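Local coordinates for protein homoprotocatechuate 2,3-dioxygenase (Brevibacterium fuscum, PDB 4Z6M) that catalyses the extradiol ring cleavage of homoprotocatechuate by dioxygen at a non-haem iron(II) centre, and is present here as an active-site variant, at residues A[48-53]-A[107-112]; A[58-63]-A[127-132]; A[303-308]-A[332-337]; A[337-342]-A[348-353]. The protein carries 1 engineered substitution. One frame throughout, in Å; residues are numbered along the deposited sequence.

Contact 1: residues A[48-53]-A[107-112]; sequences ENQIYL and GFVKGI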
# COMPACT_ATOMS: atom_id res chain seq x y z
N GLU A 48 37.15 -4.83 10.56
CA GLU A 48 37.52 -5.92 9.68
C GLU A 48 36.96 -7.27 10.09
O GLU A 48 37.04 -8.24 9.32
CB GLU A 48 39.06 -6.00 9.61
CG GLU A 48 39.74 -4.72 9.14
CD GLU A 48 39.48 -4.40 7.68
OE1 GLU A 48 38.94 -5.26 6.94
OE2 GLU A 48 39.85 -3.27 7.24
N ASN A 49 36.49 -7.37 11.33
CA ASN A 49 35.99 -8.62 11.89
C ASN A 49 34.48 -8.68 12.15
O ASN A 49 33.93 -9.78 12.22
CB ASN A 49 36.70 -8.87 13.21
CG ASN A 49 38.15 -9.21 13.00
OD1 ASN A 49 38.46 -10.19 12.35
ND2 ASN A 49 39.04 -8.39 13.50
N GLN A 50 33.84 -7.52 12.30
CA GLN A 50 32.42 -7.48 12.68
C GLN A 50 31.70 -6.33 12.02
O GLN A 50 32.28 -5.28 11.77
CB GLN A 50 32.26 -7.32 14.19
CG GLN A 50 32.79 -8.47 15.03
CD GLN A 50 32.51 -8.25 16.51
OE1 GLN A 50 32.90 -7.24 17.09
NE2 GLN A 50 31.82 -9.19 17.11
N ILE A 51 30.42 -6.53 11.77
CA ILE A 51 29.51 -5.48 11.35
C ILE A 51 28.32 -5.49 12.27
O ILE A 51 27.71 -6.53 12.49
CB ILE A 51 29.05 -5.67 9.89
CG1 ILE A 51 30.28 -5.74 8.97
CG2 ILE A 51 28.10 -4.56 9.48
CD1 ILE A 51 29.97 -6.20 7.58
N TYR A 52 28.00 -4.33 12.80
CA TYR A 52 26.91 -4.15 13.75
C TYR A 52 25.81 -3.39 13.02
O TYR A 52 26.06 -2.30 12.51
CB TYR A 52 27.35 -3.33 14.96
CG TYR A 52 28.31 -4.06 15.88
CD1 TYR A 52 29.64 -4.25 15.52
CD2 TYR A 52 27.89 -4.52 17.11
CE1 TYR A 52 30.52 -4.92 16.37
CE2 TYR A 52 28.75 -5.18 17.97
CZ TYR A 52 30.07 -5.38 17.59
OH TYR A 52 30.91 -6.08 18.45
N LEU A 53 24.60 -3.96 12.98
CA LEU A 53 23.51 -3.46 12.17
C LEU A 53 22.26 -3.25 13.00
O LEU A 53 22.00 -4.01 13.94
CB LEU A 53 23.17 -4.46 11.07
CG LEU A 53 24.31 -4.75 10.08
CD1 LEU A 53 23.98 -5.98 9.25
CD2 LEU A 53 24.58 -3.54 9.22
N GLY A 107 30.31 -6.72 28.62
CA GLY A 107 29.67 -7.25 27.43
C GLY A 107 30.52 -8.19 26.61
O GLY A 107 31.75 -8.27 26.77
N PHE A 108 29.87 -8.87 25.68
CA PHE A 108 30.54 -9.77 24.72
C PHE A 108 30.74 -9.15 23.35
O PHE A 108 31.54 -9.64 22.56
CB PHE A 108 29.70 -11.05 24.51
CG PHE A 108 29.65 -11.97 25.71
CD1 PHE A 108 28.78 -11.71 26.76
CD2 PHE A 108 30.49 -13.07 25.81
CE1 PHE A 108 28.70 -12.54 27.85
CE2 PHE A 108 30.42 -13.91 26.91
CZ PHE A 108 29.54 -13.64 27.94
N VAL A 109 29.92 -8.14 23.03
CA VAL A 109 29.98 -7.43 21.76
C VAL A 109 29.90 -5.94 22.07
O VAL A 109 29.40 -5.54 23.12
CB VAL A 109 28.84 -7.86 20.79
CG1 VAL A 109 28.88 -9.34 20.49
CG2 VAL A 109 27.48 -7.48 21.34
N LYS A 110 30.37 -5.12 21.14
CA LYS A 110 30.32 -3.67 21.30
C LYS A 110 28.87 -3.20 21.48
O LYS A 110 27.94 -3.75 20.87
CB LYS A 110 30.95 -2.99 20.10
CG LYS A 110 32.45 -3.14 20.05
CD LYS A 110 33.04 -2.41 18.86
CE LYS A 110 34.56 -2.44 18.86
NZ LYS A 110 35.13 -3.81 19.03
N GLY A 111 28.68 -2.19 22.33
CA GLY A 111 27.37 -1.57 22.48
C GLY A 111 26.44 -2.30 23.42
O GLY A 111 25.30 -1.87 23.60
N ILE A 112 26.92 -3.39 24.03
CA ILE A 112 26.24 -4.05 25.13
C ILE A 112 27.14 -4.02 26.36
O ILE A 112 28.34 -4.24 26.25
CB ILE A 112 25.90 -5.51 24.78
CG1 ILE A 112 25.14 -5.59 23.46
CG2 ILE A 112 25.13 -6.15 25.93
CD1 ILE A 112 23.70 -5.13 23.55
O HOH W 1 32.57 -9.27 19.96
O HOH W 2 34.25 -4.95 16.62
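Hydrogen bonds centred on the phenol of Y52 lead this contact. K110 N donates to Y52 OH over 2.9 Å in a moderately bent bond (158°), and Y52 OH in turn donates a hydrogen bond to Q50 OE1 at 2.7 Å, approaching from above the amide carbonyl plane. Tyrosine suits the place because one OH can accept and donate at once.

Two waters widen the polar link. One takes a proton from Q50 NE2 and gives one to F108 O; the other accepts from K110 NZ and donates to Q50 OE1. The lysine chain runs extended and then bends at its end (chi4 51°), which brings NZ round to this second water. Q50 thus serves both waters with the two ends of one amide.

Nonpolar contact is lighter. V109 CB lies at the edge of the tyrosine ring, 3.9 Å from Y52 CE2, while the K110 chain crosses the phenol at about a right angle. V109 to I112 form a type II turn, and G111 takes the positive phi (83°) of its third position.

In this first glyoxalase-family region, strand 50-54 of the sheet meets the loop between strands 101-104 and 115-119. The Y52 ring meets H62 edge-to-face, V109 leans on Y20 and E22 of strand 15-25, and Q50 NE2 also bonds T67 of strand 64-68.

Contact 2: residues A[58-63]-A[127-132]; sequences EFIHHN and EFFFET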
# COMPACT_ATOMS: atom_id res chain seq x y z
N GLU A 58 15.08 1.25 15.56
CA GLU A 58 15.77 0.83 16.78
C GLU A 58 16.55 1.97 17.43
O GLU A 58 17.12 2.81 16.74
CB GLU A 58 16.73 -0.31 16.46
CG GLU A 58 17.34 -0.95 17.70
CD GLU A 58 16.27 -1.41 18.67
OE1 GLU A 58 15.71 -2.52 18.44
OE2 GLU A 58 15.97 -0.68 19.65
N PHE A 59 16.59 1.99 18.76
CA PHE A 59 17.42 2.94 19.51
C PHE A 59 18.57 2.26 20.27
O PHE A 59 19.53 2.93 20.65
CB PHE A 59 16.61 3.83 20.47
CG PHE A 59 16.14 3.10 21.70
CD1 PHE A 59 14.99 2.33 21.67
CD2 PHE A 59 16.87 3.15 22.87
CE1 PHE A 59 14.60 1.62 22.79
CE2 PHE A 59 16.45 2.45 24.00
CZ PHE A 59 15.33 1.68 23.94
N ILE A 60 18.47 0.96 20.53
CA ILE A 60 19.61 0.24 21.14
C ILE A 60 20.66 0.06 20.06
O ILE A 60 20.43 0.30 18.88
CB ILE A 60 19.22 -1.10 21.81
CG1 ILE A 60 18.87 -2.20 20.79
CG2 ILE A 60 18.11 -0.89 22.84
CD1 ILE A 60 18.84 -3.59 21.42
N HIS A 61 21.87 -0.35 20.47
CA HIS A 61 23.00 -0.20 19.58
C HIS A 61 22.87 -1.01 18.29
O HIS A 61 23.28 -0.57 17.23
CB HIS A 61 24.27 -0.61 20.32
CG HIS A 61 25.52 -0.41 19.53
ND1 HIS A 61 26.13 -1.43 18.84
CD2 HIS A 61 26.31 0.67 19.37
CE1 HIS A 61 27.24 -0.99 18.29
NE2 HIS A 61 27.37 0.29 18.59
N HIS A 62 22.28 -2.20 18.37
CA HIS A 62 22.18 -3.05 17.20
C HIS A 62 21.09 -4.11 17.39
O HIS A 62 20.69 -4.42 18.51
CB HIS A 62 23.50 -3.73 16.91
CG HIS A 62 24.02 -4.51 18.07
ND1 HIS A 62 24.99 -4.03 18.91
CD2 HIS A 62 23.68 -5.74 18.54
CE1 HIS A 62 25.23 -4.91 19.86
NE2 HIS A 62 24.44 -5.96 19.66
N ASN A 63 20.66 -4.65 16.26
CA ASN A 63 19.78 -5.82 16.20
C ASN A 63 20.48 -7.05 15.62
O ASN A 63 19.92 -8.17 15.69
CB ASN A 63 18.55 -5.55 15.37
CG ASN A 63 17.68 -4.44 15.92
OD1 ASN A 63 17.39 -3.46 15.21
ND2 ASN A 63 17.27 -4.57 17.17
N GLU A 127 21.63 -14.88 25.33
CA GLU A 127 22.19 -13.77 26.11
C GLU A 127 21.06 -12.97 26.76
O GLU A 127 20.02 -12.76 26.15
CB GLU A 127 23.03 -12.82 25.24
CG GLU A 127 23.66 -11.69 26.06
CD GLU A 127 24.53 -10.76 25.23
OE1 GLU A 127 25.73 -11.11 24.98
OE2 GLU A 127 24.02 -9.69 24.84
N PHE A 128 21.30 -12.53 27.99
CA PHE A 128 20.45 -11.58 28.69
C PHE A 128 21.28 -10.38 29.07
O PHE A 128 22.39 -10.51 29.63
CB PHE A 128 19.87 -12.23 29.93
CG PHE A 128 19.06 -13.45 29.63
CD1 PHE A 128 17.73 -13.33 29.28
CD2 PHE A 128 19.65 -14.71 29.58
CE1 PHE A 128 16.98 -14.44 28.93
CE2 PHE A 128 18.91 -15.82 29.25
CZ PHE A 128 17.57 -15.69 28.93
N PHE A 129 20.75 -9.20 28.78
CA PHE A 129 21.45 -7.94 29.09
C PHE A 129 20.40 -6.87 29.35
O PHE A 129 19.28 -6.97 28.82
CB PHE A 129 22.38 -7.52 27.95
CG PHE A 129 21.64 -6.99 26.75
CD1 PHE A 129 21.18 -7.86 25.78
CD2 PHE A 129 21.32 -5.64 26.65
CE1 PHE A 129 20.43 -7.39 24.71
CE2 PHE A 129 20.58 -5.17 25.57
CZ PHE A 129 20.14 -6.04 24.61
N PHE A 130 20.77 -5.85 30.12
CA PHE A 130 20.02 -4.59 30.20
C PHE A 130 20.79 -3.44 29.53
O PHE A 130 20.26 -2.76 28.64
CB PHE A 130 19.68 -4.21 31.64
CG PHE A 130 19.11 -2.84 31.74
CD1 PHE A 130 17.79 -2.61 31.42
CD2 PHE A 130 19.93 -1.76 32.05
CE1 PHE A 130 17.27 -1.34 31.46
CE2 PHE A 130 19.42 -0.49 32.11
CZ PHE A 130 18.10 -0.27 31.80
N GLU A 131 22.05 -3.22 29.94
CA GLU A 131 22.82 -2.07 29.48
C GLU A 131 23.14 -2.16 27.99
O GLU A 131 23.65 -3.16 27.52
CB GLU A 131 24.15 -1.94 30.25
CG GLU A 131 24.02 -1.80 31.77
CD GLU A 131 25.34 -1.85 32.54
OE1 GLU A 131 26.41 -2.36 32.05
OE2 GLU A 131 25.28 -1.36 33.69
N THR A 132 22.86 -1.07 27.27
CA THR A 132 23.19 -0.97 25.86
C THR A 132 23.38 0.50 25.48
O THR A 132 22.71 1.38 26.02
CB THR A 132 22.14 -1.67 24.96
OG1 THR A 132 22.51 -1.53 23.57
CG2 THR A 132 20.76 -1.12 25.17
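I60 holds CG1 between its backbone N and carbonyl carbon (chi1 72°), leaving CG2 beside the N and turned to T132. In T132 the hydroxyl stands opposite the backbone N (chi1 179°), a setting that puts OG1 by H61 N and the methyl CG2 against I60. The two side chains cross at about a right angle, with I60 CG2 and T132 CG2 3.5 Å apart. A beta-branched residue on each side gives this meeting its breadth, and the threonine adds a polar atom.

That atom, T132 OG1, receives a straight but weak bond from H61 N at 3.4 Å; its stronger partner is the carbonyl oxygen of G111. The far end of the isoleucine runs on to the edge of the F129 ring, where I60 CD1 lies 4.2 Å from F129 CZ.

The loop is kept in shape by E58. Its OE2 accepts from F59 N at 2.9 Å and from I60 N at 3.1 Å, the two donors coming from opposite faces of the carboxylate plane. OE1 takes N63 ND2 and a salt bridge from R17, which probably helps to offset the charge of the buried acid. H61 ND1 and H62 ND1 are hydrogen-bonded at 2.8 Å, and either may be the donor.

F59 and I60 also pack on P281 and D277 of a second subunit. Beside the sheet of the first glyoxalase-family region, the loop before strand 64-68 meets the end of strand 125-129 at F129 and the loop just after it at T132; I60 and F129 both touch A19 of strand 15-25, and R80 of strand 73-81 touches F129 and T132.

Contact 3: residues A[303-308]-A[332-337]; sequences SWYTEA and VTIGAD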
# COMPACT_ATOMS: atom_id res chain seq x y z
N SER A 303 12.94 -27.42 1.87
CA SER A 303 14.09 -26.89 2.61
C SER A 303 13.71 -26.16 3.88
O SER A 303 14.52 -26.07 4.81
CB SER A 303 14.94 -25.97 1.73
OG SER A 303 14.23 -24.82 1.31
N TRP A 304 12.50 -25.59 3.92
CA TRP A 304 12.02 -24.92 5.11
C TRP A 304 11.97 -25.88 6.30
O TRP A 304 12.24 -25.50 7.43
CB TRP A 304 10.64 -24.27 4.85
CG TRP A 304 10.33 -23.13 5.76
CD1 TRP A 304 10.66 -21.83 5.58
CD2 TRP A 304 9.71 -23.20 7.05
NE1 TRP A 304 10.26 -21.07 6.64
CE2 TRP A 304 9.67 -21.88 7.57
CE3 TRP A 304 9.18 -24.24 7.83
CZ2 TRP A 304 9.15 -21.59 8.81
CZ3 TRP A 304 8.67 -23.95 9.06
CH2 TRP A 304 8.65 -22.64 9.55
N TYR A 305 11.64 -27.14 6.03
CA TYR A 305 11.59 -28.13 7.08
C TYR A 305 12.91 -28.80 7.39
O TYR A 305 13.04 -29.37 8.46
CB TYR A 305 10.59 -29.22 6.72
CG TYR A 305 9.15 -28.76 6.71
CD1 TYR A 305 8.57 -28.20 7.84
CD2 TYR A 305 8.36 -28.88 5.56
CE1 TYR A 305 7.25 -27.78 7.84
CE2 TYR A 305 7.03 -28.47 5.55
CZ TYR A 305 6.48 -27.92 6.70
OH TYR A 305 5.15 -27.52 6.73
N THR A 306 13.85 -28.82 6.45
CA THR A 306 15.07 -29.61 6.61
C THR A 306 16.31 -28.79 6.94
O THR A 306 17.24 -29.31 7.58
CB THR A 306 15.34 -30.46 5.36
OG1 THR A 306 15.64 -29.64 4.22
CG2 THR A 306 14.16 -31.35 5.04
N GLU A 307 16.36 -27.53 6.50
CA GLU A 307 17.59 -26.73 6.61
C GLU A 307 17.46 -25.70 7.72
O GLU A 307 16.41 -25.09 7.88
CB GLU A 307 17.90 -26.02 5.31
CG GLU A 307 17.88 -26.93 4.11
CD GLU A 307 18.84 -28.09 4.28
OE1 GLU A 307 20.04 -27.82 4.41
OE2 GLU A 307 18.40 -29.27 4.29
N ALA A 308 18.54 -25.54 8.47
CA ALA A 308 18.61 -24.54 9.54
C ALA A 308 20.08 -24.38 9.94
O ALA A 308 20.91 -25.23 9.63
CB ALA A 308 17.75 -24.94 10.75
N VAL A 332 4.45 -35.84 7.29
CA VAL A 332 3.01 -36.07 7.49
C VAL A 332 2.14 -35.16 6.63
O VAL A 332 0.94 -35.43 6.50
CB VAL A 332 2.60 -35.98 8.98
CG1 VAL A 332 3.43 -36.93 9.82
CG2 VAL A 332 2.66 -34.57 9.53
N THR A 333 2.73 -34.12 6.02
CA THR A 333 1.96 -33.18 5.19
C THR A 333 2.25 -33.25 3.70
O THR A 333 1.31 -33.21 2.90
CB THR A 333 2.13 -31.73 5.67
OG1 THR A 333 3.50 -31.29 5.51
CG2 THR A 333 1.69 -31.58 7.10
N ILE A 334 3.53 -33.30 3.31
CA ILE A 334 3.89 -33.20 1.89
C ILE A 334 4.77 -34.33 1.38
O ILE A 334 5.09 -34.36 0.19
CB ILE A 334 4.56 -31.84 1.53
CG1 ILE A 334 5.83 -31.59 2.34
CG2 ILE A 334 3.60 -30.69 1.77
CD1 ILE A 334 6.57 -30.32 1.93
N GLY A 335 5.16 -35.25 2.25
CA GLY A 335 5.94 -36.40 1.84
C GLY A 335 5.06 -37.45 1.17
O GLY A 335 3.85 -37.25 0.99
N ALA A 336 5.68 -38.57 0.79
CA ALA A 336 4.99 -39.56 -0.02
C ALA A 336 3.79 -40.21 0.68
O ALA A 336 2.88 -40.69 0.02
CB ALA A 336 5.97 -40.64 -0.43
N ASP A 337 3.80 -40.23 2.01
CA ASP A 337 2.69 -40.75 2.78
C ASP A 337 1.95 -39.65 3.56
O ASP A 337 1.24 -39.93 4.53
CB ASP A 337 3.17 -41.85 3.74
CG ASP A 337 3.70 -43.07 3.00
OD1 ASP A 337 3.17 -43.42 1.92
OD2 ASP A 337 4.66 -43.69 3.51
O HOH W 3 3.48 -28.59 4.87
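Y305 and I334 meet where side chains at the ends of two short helices, 302-306 and 329-333, reach across to each other. The better packed part is nonpolar: I334 CD1 lies at the edge of the phenol ring, 4.1 Å from Y305 CE2, an ordinary van der Waals distance. I334 reaches it because CG1 stands between the backbone N and carbonyl carbon (chi1 59°) and the chain then runs out straight. A long, flexible aliphatic tip suits a place where the nearest CA atoms, Y305 CA and I334 CA, are 10.6 Å apart. R292, R293, V300 and L330 also touch the tyrosine, whose side chain is about 12 Å from the iron(II) ion held by H155, H214 and E267.

The looser part is the polar end. Y305 OH and T333 OG1 are 4.3 Å apart, too far to bond directly, and a water bridges them. Farther along the first segment the surface is exposed, where T306 OG1 donates to E307 OE2 just beyond the helix.

Threonine suits a helix end because its hydroxyl can bond back to the preceding turn, here to E329 O. The bridging water lies 2.7 Å from Y305 OH and donates a proton to T333 OG1 at 2.8 Å.

Contact 4: residues A[337-342]-A[348-353]; sequences DGFSFT and DGSYHG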
# COMPACT_ATOMS: atom_id res chain seq x y z
N ASP A 337 3.80 -40.23 2.01
CA ASP A 337 2.69 -40.75 2.78
C ASP A 337 1.95 -39.65 3.56
O ASP A 337 1.24 -39.93 4.53
CB ASP A 337 3.17 -41.85 3.74
CG ASP A 337 3.70 -43.07 3.00
OD1 ASP A 337 3.17 -43.42 1.92
OD2 ASP A 337 4.66 -43.69 3.51
N GLY A 338 2.12 -38.40 3.12
CA GLY A 338 1.52 -37.27 3.81
C GLY A 338 0.11 -36.95 3.35
O GLY A 338 -0.41 -37.53 2.39
N PHE A 339 -0.50 -36.00 4.05
CA PHE A 339 -1.86 -35.57 3.76
C PHE A 339 -2.02 -34.14 4.22
O PHE A 339 -1.55 -33.76 5.29
CB PHE A 339 -2.86 -36.45 4.50
CG PHE A 339 -4.28 -36.04 4.31
CD1 PHE A 339 -4.96 -36.35 3.15
CD2 PHE A 339 -4.94 -35.34 5.31
CE1 PHE A 339 -6.29 -35.94 2.99
CE2 PHE A 339 -6.25 -34.93 5.15
CZ PHE A 339 -6.92 -35.24 3.99
N SER A 340 -2.73 -33.34 3.42
CA SER A 340 -3.28 -32.08 3.91
C SER A 340 -4.65 -31.80 3.33
O SER A 340 -5.03 -32.36 2.30
CB SER A 340 -2.32 -30.90 3.63
OG SER A 340 -2.32 -30.51 2.27
N PHE A 341 -5.39 -30.93 4.01
CA PHE A 341 -6.74 -30.56 3.59
C PHE A 341 -6.90 -29.06 3.47
O PHE A 341 -6.18 -28.29 4.10
CB PHE A 341 -7.80 -31.14 4.54
CG PHE A 341 -7.71 -30.64 5.97
CD1 PHE A 341 -8.23 -29.41 6.31
CD2 PHE A 341 -7.11 -31.40 6.94
CE1 PHE A 341 -8.14 -28.93 7.60
CE2 PHE A 341 -7.02 -30.93 8.23
CZ PHE A 341 -7.55 -29.71 8.57
N THR A 342 -7.89 -28.66 2.68
CA THR A 342 -8.33 -27.27 2.62
C THR A 342 -9.48 -27.04 3.61
O THR A 342 -9.46 -26.10 4.39
CB THR A 342 -8.75 -26.86 1.21
OG1 THR A 342 -7.64 -27.01 0.31
CG2 THR A 342 -9.21 -25.40 1.18
N ASP A 348 -12.44 -33.02 -1.35
CA ASP A 348 -12.20 -32.01 -2.36
C ASP A 348 -11.25 -30.92 -1.83
O ASP A 348 -11.49 -30.38 -0.77
CB ASP A 348 -13.54 -31.41 -2.76
CG ASP A 348 -13.42 -30.47 -3.91
OD1 ASP A 348 -12.78 -30.85 -4.90
OD2 ASP A 348 -13.98 -29.36 -3.83
N GLY A 349 -10.18 -30.62 -2.56
CA GLY A 349 -9.14 -29.73 -2.04
C GLY A 349 -8.16 -30.34 -1.04
O GLY A 349 -7.45 -29.63 -0.35
N SER A 350 -8.12 -31.67 -0.98
CA SER A 350 -7.14 -32.35 -0.15
C SER A 350 -6.04 -32.92 -1.03
O SER A 350 -6.21 -33.08 -2.26
CB SER A 350 -7.79 -33.46 0.68
OG SER A 350 -8.19 -34.55 -0.12
N TYR A 351 -4.93 -33.24 -0.39
CA TYR A 351 -3.68 -33.62 -1.06
C TYR A 351 -3.15 -34.86 -0.38
O TYR A 351 -2.98 -34.88 0.82
CB TYR A 351 -2.65 -32.46 -1.01
CG TYR A 351 -3.22 -31.18 -1.57
CD1 TYR A 351 -3.42 -31.03 -2.95
CD2 TYR A 351 -3.62 -30.15 -0.75
CE1 TYR A 351 -3.96 -29.88 -3.47
CE2 TYR A 351 -4.20 -29.01 -1.25
CZ TYR A 351 -4.36 -28.87 -2.61
OH TYR A 351 -4.92 -27.72 -3.12
N HIS A 352 -2.92 -35.91 -1.17
CA HIS A 352 -2.40 -37.18 -0.69
C HIS A 352 -1.04 -37.46 -1.31
O HIS A 352 -0.94 -37.61 -2.53
CB HIS A 352 -3.32 -38.31 -1.13
CG HIS A 352 -4.70 -38.21 -0.59
ND1 HIS A 352 -5.09 -38.87 0.55
CD2 HIS A 352 -5.80 -37.56 -1.05
CE1 HIS A 352 -6.36 -38.61 0.79
NE2 HIS A 352 -6.81 -37.82 -0.16
N GLY A 353 -0.02 -37.55 -0.47
CA GLY A 353 1.31 -37.93 -0.95
C GLY A 353 1.97 -36.88 -1.84
O GLY A 353 2.86 -37.20 -2.60
O HOH W 4 -10.20 -30.17 1.69
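F339 and H352 face the same way from neighbouring strands of a beta hairpin, two short antiparallel arms formed by 339-340 and 351-352. They are a non-hydrogen-bonded pair, and their side chains run side by side. The phenylalanine sets its ring opposite its own backbone N (chi1 177°), which carries CD1 over one face of the imidazole, 3.6 Å from H352 CE1. The ring planes are inclined at 57°, neither stacked nor perpendicular. F339 CE1 also rests against S350 CB at 3.7 Å, so one flat ring spans two residues of the opposite arm. Histidine suits its place because it offers a flat surface to F339 while NE2 bonds to E347.

S340 and Y351, whose side chains point to the other face, are the hydrogen-bonded pair: S340 N gives to Y351 O at 3.0 Å, and Y351 N returns a bond to S340 O at 2.8 Å. Another backbone bond, from G353 N to G338 O, extends the pairing. G353 takes a positive phi, easy without a side chain.

Toward the turn, T342 O accepts a hydrogen bond from R236 of a third subunit, and D239 of that subunit packs on T342 and Y351. G349 also has positive phi, and lacking a side chain it lets T342 come close. The threonine hydroxyl, beside its own backbone N, donates in the carbonyl plane to a lone pair of the glycine oxygen, T342 OG1 to G349 O being 2.7 Å.

How the contacts relate
From the N terminus, contact 1 joins 48-53 to 107-112 and so closes a loop of 53 intervening residues; contact 2 opens at 58-63 inside that loop and closes at 127-132 beyond it, so the two cross. Both reach the first large sheet, tying loops to its strands, and they touch through L53 with N63 and G111 with T132. Much later, contact 3 closes a short loop between helices 302-306 and 329-333, and contact 4 follows in series as a hairpin, sharing D337 with it. V332 O and F339 N, 2.9 Å apart, probably bond these two. The pairs lie on opposite sides of the chain's centre, with contacts 2 and 3 about 35 Å apart between centres.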